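Local coordinates for protein endonuclease 2 (Arabidopsis thaliana, PDB 4CXP) that cleaves RNA and single-stranded DNA, and double-stranded DNA less readily, into 5'-phosphorylated products, using divalent metal ions, at residues Glu175-Val178 / Asp179-Lys183; Lys182-Thr186 / Thr187-Asp191; Glu234-Tyr237 / Ser238-Ile242. All blocks are in the same frame, centred on the assembly; numbering follows the deposited sequence. Where two conformers were deposited one is given.

Contact 1 of 3, residues Glu175-Val178 / Asp179-Lys183. With NAG (2-acetamido-2-deoxy-beta-D-glucopyranose), chain D.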
# COMPACT_ATOMS: atom_id res chain seq x y z
N GLU A 175 4.16 8.99 15.68
CA GLU A 175 2.90 9.55 15.17
C GLU A 175 3.02 10.89 14.42
O GLU A 175 2.04 11.44 13.95
CB GLU A 175 2.00 9.80 16.38
CG GLU A 175 1.70 8.55 17.18
CD GLU A 175 0.90 7.53 16.39
OE1 GLU A 175 0.08 7.95 15.57
OE2 GLU A 175 1.07 6.33 16.64
N GLY A 176 4.23 11.42 14.32
CA GLY A 176 4.39 12.71 13.68
C GLY A 176 3.99 12.74 12.22
O GLY A 176 3.31 13.65 11.78
N MET A 177 4.42 11.74 11.48
CA MET A 177 4.08 11.68 10.07
C MET A 177 2.57 11.45 9.88
O MET A 177 1.94 12.10 9.07
CB MET A 177 4.92 10.63 9.34
CG MET A 177 4.81 10.73 7.82
SD MET A 177 5.67 9.47 6.87
CE MET A 177 7.30 9.81 7.43
N VAL A 178 1.99 10.54 10.66
CA VAL A 178 0.54 10.31 10.62
C VAL A 178 -0.24 11.57 10.85
O VAL A 178 -1.19 11.88 10.15
CB VAL A 178 0.10 9.34 11.73
CG1 VAL A 178 -1.43 9.30 11.89
CG2 VAL A 178 0.64 8.00 11.39
N ASP A 179 0.15 12.29 11.90
CA ASP A 179 -0.57 13.48 12.27
C ASP A 179 -0.49 14.54 11.18
O ASP A 179 -1.45 15.22 10.87
CB ASP A 179 -0.06 14.02 13.62
CG ASP A 179 -0.41 13.09 14.80
OD1 ASP A 179 -1.25 12.18 14.64
OD2 ASP A 179 0.19 13.26 15.88
N ALA A 180 0.68 14.67 10.56
CA ALA A 180 0.87 15.64 9.50
C ALA A 180 0.07 15.27 8.25
O ALA A 180 -0.50 16.13 7.57
CB ALA A 180 2.35 15.80 9.19
N LEU A 181 0.03 13.98 7.93
CA LEU A 181 -0.79 13.51 6.81
C LEU A 181 -2.27 13.77 7.07
O LEU A 181 -2.99 14.22 6.18
CB LEU A 181 -0.53 12.04 6.53
CG LEU A 181 0.85 11.71 5.98
CD1 LEU A 181 1.12 10.24 6.06
CD2 LEU A 181 0.99 12.21 4.55
N LYS A 182 -2.74 13.48 8.27
CA LYS A 182 -4.14 13.72 8.61
C LYS A 182 -4.49 15.20 8.50
O LYS A 182 -5.55 15.57 7.99
CB LYS A 182 -4.45 13.19 10.01
CG LYS A 182 -4.50 11.68 10.07
CD LYS A 182 -4.57 11.15 11.49
CE LYS A 182 -5.90 11.35 12.15
NZ LYS A 182 -5.73 10.76 13.51
N LYS A 183 -3.61 16.08 8.97
CA LYS A 183 -3.86 17.50 8.84
C LYS A 183 -3.95 17.91 7.38
O LYS A 183 -4.83 18.70 7.02
CB LYS A 183 -2.80 18.30 9.59
CG LYS A 183 -2.99 18.20 11.11
CD LYS A 183 -2.05 19.09 11.91
CE LYS A 183 -2.24 18.88 13.40
NZ LYS A 183 -1.69 17.57 13.85
C1 NAG D . 1.56 19.02 4.35
C2 NAG D . 2.90 18.37 4.03
C3 NAG D . 4.01 19.41 4.11
C4 NAG D . 3.68 20.59 3.21
C5 NAG D . 2.29 21.12 3.52
C6 NAG D . 1.84 22.23 2.57
C7 NAG D . 2.77 16.03 4.64
C8 NAG D . 3.09 14.95 5.63
N2 NAG D . 3.17 17.26 4.91
O3 NAG D . 5.25 18.82 3.75
O4 NAG D . 4.65 21.60 3.44
O5 NAG D . 1.35 20.06 3.40
O6 NAG D . 1.86 21.77 1.24
O7 NAG D . 2.09 15.76 3.64
O HOH W 1 -1.84 9.59 15.48
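Val178 and Lys182, one helical turn apart, run alongside each other in the same direction and meet carbon to carbon, Val178 CG1 resting 3.7 Å from Lys182 CD. CG1 is the branch that can do this because it stands opposite the backbone N (chi1 169°), directed down the helix toward the next turn. Lys182 packs through its aliphatic stem, and the chain bends at its third torsion (73°), beyond the packed CD. Met177 and Leu181 repeat the pattern on an adjoining stripe of the helix, also side by side, with Met177 CG 4.1 Å from Leu181 CD1. The acetamide methyl of the glycan joins them: C8 of the NAG comes within 3.6 Å of Leu181 CD2 and almost as near to the methyl of Ala180, an apolar contact between sugar and protein.

Acid groups occupy another side of the turn. Glu175 OE1 and Asp179 OD1 are 4.5 Å apart, and a single water donates to both, at 2.5 Å from Glu175 OE1 and 2.8 Å from Asp179 OD1; it would be expected to soften the repulsion between them. The other carboxylate oxygen of Glu175 forms a salt bridge with Lys11, which would be expected to favour the charged form of Glu175.

Behind these side chains, four successive i to i+4 backbone bonds set the spacing, from Asp179 N on Glu175 O through Lys182 N on Val178 O, which closes at 2.9 Å. These are the first two turns of helix 176-187, with Glu175 just before it. Their apolar stripe, made by Met177, Val178 and Leu181, lies on Ile8 of helix 3-15, while Met177 and Leu181 also reach Tyr244 of helix 233-262, so these turns pack against both helices.

Contact 2 of 3, residues Lys182-Thr186 / Thr187-Asp191. With NAG (2-acetamido-2-deoxy-beta-D-glucopyranose), chain D.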
# COMPACT_ATOMS: atom_id res chain seq x y z
N LYS A 182 -2.74 13.48 8.27
CA LYS A 182 -4.14 13.72 8.61
C LYS A 182 -4.49 15.20 8.50
O LYS A 182 -5.55 15.57 7.99
CB LYS A 182 -4.45 13.19 10.01
CG LYS A 182 -4.50 11.68 10.07
CD LYS A 182 -4.57 11.15 11.49
CE LYS A 182 -5.90 11.35 12.15
NZ LYS A 182 -5.73 10.76 13.51
N LYS A 183 -3.61 16.08 8.97
CA LYS A 183 -3.86 17.50 8.84
C LYS A 183 -3.95 17.91 7.38
O LYS A 183 -4.83 18.70 7.02
CB LYS A 183 -2.80 18.30 9.59
CG LYS A 183 -2.99 18.20 11.11
CD LYS A 183 -2.05 19.09 11.91
CE LYS A 183 -2.24 18.88 13.40
NZ LYS A 183 -1.69 17.57 13.85
N ASN A 184 -3.07 17.39 6.54
CA ASN A 184 -3.12 17.75 5.13
C ASN A 184 -4.34 17.18 4.40
O ASN A 184 -4.88 17.82 3.53
CB ASN A 184 -1.83 17.36 4.44
CG ASN A 184 -0.72 18.35 4.71
OD1 ASN A 184 -0.93 19.36 5.38
ND2 ASN A 184 0.47 18.07 4.19
N ILE A 185 -4.78 16.00 4.80
CA ILE A 185 -6.03 15.43 4.27
C ILE A 185 -7.18 16.41 4.48
O ILE A 185 -8.02 16.58 3.60
CB ILE A 185 -6.29 14.05 4.90
CG1 ILE A 185 -5.36 13.01 4.25
CG2 ILE A 185 -7.76 13.65 4.81
CD1 ILE A 185 -5.27 11.70 4.99
N THR A 186 -7.20 17.07 5.62
CA THR A 186 -8.23 18.04 5.96
C THR A 186 -8.03 19.40 5.28
O THR A 186 -9.00 19.97 4.77
CB THR A 186 -8.25 18.27 7.48
OG1 THR A 186 -8.48 17.02 8.12
CG2 THR A 186 -9.32 19.28 7.90
N THR A 187 -6.81 19.93 5.33
CA THR A 187 -6.56 21.35 5.03
C THR A 187 -5.93 21.65 3.67
O THR A 187 -6.02 22.78 3.19
CB THR A 187 -5.65 22.01 6.10
OG1 THR A 187 -4.33 21.46 6.03
CG2 THR A 187 -6.23 21.81 7.49
N GLU A 188 -5.26 20.67 3.08
CA GLU A 188 -4.55 20.87 1.81
C GLU A 188 -5.15 20.11 0.66
O GLU A 188 -5.11 20.56 -0.48
CB GLU A 188 -3.08 20.45 1.97
CG GLU A 188 -2.28 21.28 2.96
CD GLU A 188 -2.17 22.74 2.59
OE1 GLU A 188 -2.12 23.05 1.38
OE2 GLU A 188 -2.09 23.58 3.51
N TRP A 189 -5.68 18.92 0.95
CA TRP A 189 -6.03 17.97 -0.08
C TRP A 189 -7.51 17.63 -0.14
O TRP A 189 -7.88 16.63 -0.73
CB TRP A 189 -5.22 16.67 0.08
CG TRP A 189 -3.74 16.86 0.16
CD1 TRP A 189 -2.99 17.82 -0.44
CD2 TRP A 189 -2.84 16.05 0.90
NE1 TRP A 189 -1.67 17.67 -0.09
CE2 TRP A 189 -1.55 16.59 0.73
CE3 TRP A 189 -2.99 14.94 1.72
CZ2 TRP A 189 -0.43 16.05 1.33
CZ3 TRP A 189 -1.89 14.40 2.31
CH2 TRP A 189 -0.61 14.94 2.11
N ALA A 190 -8.36 18.45 0.48
CA ALA A 190 -9.75 18.05 0.64
C ALA A 190 -10.44 17.70 -0.69
O ALA A 190 -11.18 16.71 -0.77
CB ALA A 190 -10.54 19.11 1.41
N ASP A 191 -10.26 18.51 -1.72
CA ASP A 191 -10.93 18.24 -2.99
C ASP A 191 -10.45 16.92 -3.60
O ASP A 191 -11.24 16.11 -4.09
CB ASP A 191 -10.73 19.39 -3.99
CG ASP A 191 -11.45 20.67 -3.60
OD1 ASP A 191 -12.11 20.73 -2.55
OD2 ASP A 191 -11.30 21.64 -4.36
C1 NAG D . 1.56 19.02 4.35
C2 NAG D . 2.90 18.37 4.03
C3 NAG D . 4.01 19.41 4.11
C4 NAG D . 3.68 20.59 3.21
C5 NAG D . 2.29 21.12 3.52
C6 NAG D . 1.84 22.23 2.57
C7 NAG D . 2.77 16.03 4.64
C8 NAG D . 3.09 14.95 5.63
N2 NAG D . 3.17 17.26 4.91
O3 NAG D . 5.25 18.82 3.75
O4 NAG D . 4.65 21.60 3.44
O5 NAG D . 1.35 20.06 3.40
O6 NAG D . 1.86 21.77 1.24
O7 NAG D . 2.09 15.76 3.64
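Lys183 O receives two donors from Thr187: the backbone N at 2.9 Å, lying in the carbonyl plane, and the hydroxyl OG1 at 3.0 Å, which comes from well above that plane. The hydroxyl can turn back in this way because chi1 of 68° places OG1 between the backbone N and the carbonyl carbon, facing the preceding turn. One threonine thus doubles the grip on a carbonyl near the end of helix 176-187.

Asn184 carries more of the contact. Its carbonyl O also takes two donors, Glu188 N at 2.9 Å and Trp189 N at the same distance, an i+4 bond joined by a pi-type i+5 bond where the helix ends. Its CB sits over one face of the indole, 3.5 Å from the centroid of the six-membered ring of Trp189 and only 7° off the ring normal, a CH-pi contact. The amide beyond is the N-glycosylation site, ND2 being covalently bonded to C1 of the NAG. Glu188 CG approaches Asn184 OD1 at 3.4 Å, while NAG O7 reaches the edge of the indole, 3.2 Å from Trp189 CH2. Trp189 therefore touches both the asparagine stem and the acetamide of the sugar, which should restrict how the first glycan residue swings about its linkage.

Ile185 crosses the tryptophan at a slant, CG1 4.0 Å from CE3. Thr186 closes the segment, its carbonyl O touching the methyl of Ala190.

Trp189 holds the N-cap position of helix 190-197, so the contact is the corner where one helix ends and the next starts. On its inner side Ile185 packs on Ile12 of helix 3-15, on Ala248 and Val252 of helix 233-262, and on Val193 of helix 190-197, and Trp189 on Ala248 and Trp196.

Contact 3 of 3, residues Glu234-Tyr237 / Ser238-Ile242; sequences EYFY and SRLPI
The phenol of Tyr235 carries the side chain of Arg239 on one face. Arg239 CD stands 3.9 Å from the ring centroid, only 6° off the normal, and the guanidinium then extends toward the rim, its plane inclined by 24° to the ring and its NE 3.5 Å from Tyr235 CE2. The guanidinium is stacked flat on the ring, centres 4.4 Å apart, reached because Arg239 bends at chi2 (58°) and doubles back over the aromatic.

At the guanidinium edge, in its plane, NH1 donates to Ser238 OG at 2.9 Å; the same hydroxyl donates to Glu234 O at 2.8 Å, which Ser238 N also binds. The serine thus ties the guanidinium to the helix backbone. NE is held by the carbonyl of Trp220, and the hydroxyl of Tyr235 bonds to Ala221 O and Trp157 NE1. Elsewhere, Phe236 and Leu240 run side by side, CZ 4.1 Å from CD2, while Phe236 CD2 lies over the centre of one face of the Tyr237 ring.

Pro241 has no N-H for Tyr237 O, so its CD rests there instead, at 3.3 Å. Arg239 N and Leu240 N keep their bonds to the preceding turn; Pro241 N and Ile242 N make none to it, Ile242 N having a weak one to Arg239 O. Such a break is the hallmark of a proline kink, here near the start of helix 233-262, the long C-terminal helix of this S1/P1 nuclease.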
# COMPACT_ATOMS: atom_id res chain seq x y z
N GLU A 234 18.87 14.84 -2.53
CA GLU A 234 18.12 15.31 -3.68
C GLU A 234 16.96 14.35 -3.98
O GLU A 234 15.82 14.79 -4.20
CB GLU A 234 19.02 15.44 -4.90
CG GLU A 234 18.34 15.96 -6.14
CD GLU A 234 19.29 16.03 -7.31
OE1 GLU A 234 19.51 14.99 -7.97
OE2 GLU A 234 19.84 17.11 -7.56
N TYR A 235 17.23 13.07 -3.99
CA TYR A 235 16.20 12.07 -4.26
C TYR A 235 15.18 12.03 -3.12
O TYR A 235 13.98 11.98 -3.35
CB TYR A 235 16.84 10.70 -4.49
CG TYR A 235 15.89 9.64 -5.02
CD1 TYR A 235 15.11 8.86 -4.18
CD2 TYR A 235 15.77 9.42 -6.39
CE1 TYR A 235 14.29 7.88 -4.67
CE2 TYR A 235 14.93 8.45 -6.90
CZ TYR A 235 14.21 7.66 -6.03
OH TYR A 235 13.38 6.67 -6.47
N PHE A 236 15.67 12.04 -1.89
CA PHE A 236 14.82 12.02 -0.71
C PHE A 236 13.80 13.14 -0.73
O PHE A 236 12.60 12.89 -0.61
CB PHE A 236 15.71 12.07 0.54
CG PHE A 236 14.93 12.19 1.82
CD1 PHE A 236 14.22 11.13 2.33
CD2 PHE A 236 14.92 13.38 2.52
CE1 PHE A 236 13.53 11.23 3.52
CE2 PHE A 236 14.23 13.50 3.70
CZ PHE A 236 13.53 12.43 4.21
N TYR A 237 14.26 14.38 -0.82
CA TYR A 237 13.33 15.50 -0.70
C TYR A 237 12.38 15.57 -1.88
O TYR A 237 11.24 15.98 -1.73
CB TYR A 237 14.08 16.82 -0.53
CG TYR A 237 14.73 16.98 0.81
CD1 TYR A 237 13.98 17.03 1.95
CD2 TYR A 237 16.10 17.12 0.92
CE1 TYR A 237 14.58 17.19 3.18
CE2 TYR A 237 16.71 17.29 2.13
CZ TYR A 237 15.95 17.30 3.27
OH TYR A 237 16.54 17.47 4.50
N SER A 238 12.83 15.18 -3.06
CA SER A 238 11.97 15.26 -4.22
C SER A 238 10.93 14.14 -4.26
O SER A 238 9.86 14.36 -4.80
CB SER A 238 12.77 15.31 -5.50
OG SER A 238 13.54 14.18 -5.69
N ARG A 239 11.23 12.97 -3.69
CA ARG A 239 10.30 11.85 -3.70
C ARG A 239 9.43 11.78 -2.46
O ARG A 239 8.41 11.10 -2.49
CB ARG A 239 11.03 10.52 -3.93
CG ARG A 239 11.31 10.21 -5.38
CD ARG A 239 12.14 11.24 -6.12
NE ARG A 239 12.41 10.76 -7.47
CZ ARG A 239 13.14 11.40 -8.35
NH1 ARG A 239 13.61 12.60 -8.07
NH2 ARG A 239 13.36 10.84 -9.52
N LEU A 240 9.78 12.48 -1.40
CA LEU A 240 8.98 12.38 -0.21
C LEU A 240 7.52 12.81 -0.43
O LEU A 240 6.64 12.13 0.08
CB LEU A 240 9.66 13.12 0.93
CG LEU A 240 9.03 12.94 2.32
CD1 LEU A 240 8.97 11.50 2.81
CD2 LEU A 240 9.82 13.80 3.29
N PRO A 241 7.24 13.88 -1.21
CA PRO A 241 5.83 14.22 -1.39
C PRO A 241 5.00 13.12 -2.03
O PRO A 241 3.83 12.98 -1.71
CB PRO A 241 5.87 15.49 -2.24
CG PRO A 241 7.19 16.10 -1.94
CD PRO A 241 8.11 14.92 -1.77
N ILE A 242 5.59 12.35 -2.93
CA ILE A 242 4.82 11.28 -3.57
C ILE A 242 4.64 10.12 -2.58
O ILE A 242 3.58 9.50 -2.60
CB ILE A 242 5.35 10.87 -4.97
CG1 ILE A 242 4.56 9.72 -5.59
CG2 ILE A 242 6.76 10.38 -4.91
CD1 ILE A 242 3.09 9.97 -5.74

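Contacts 1 and 2 follow one another along helix 176-187, contact 2 continuing over its end into helix 190-197: they share Lys182 and Lys183, their centres are 11 Å apart, and they touch where Leu181 CD2 meets Trp189 CH2 at 4.0 Å. Both also touch the sugar on Asn184. Contact 3, on helix 233-262, is 17 Å centre to centre from contact 1 and 20 Å from contact 2, without direct touch, yet Pro241 reaches a NAG as well. None of the three forms the metal centre. Contact 1 approaches the substrate site, the side chains of Met177 and Glu4 being about 7 Å apart, while the side chain of Tyr235 in contact 3 lies about 14 Å from a zinc ion.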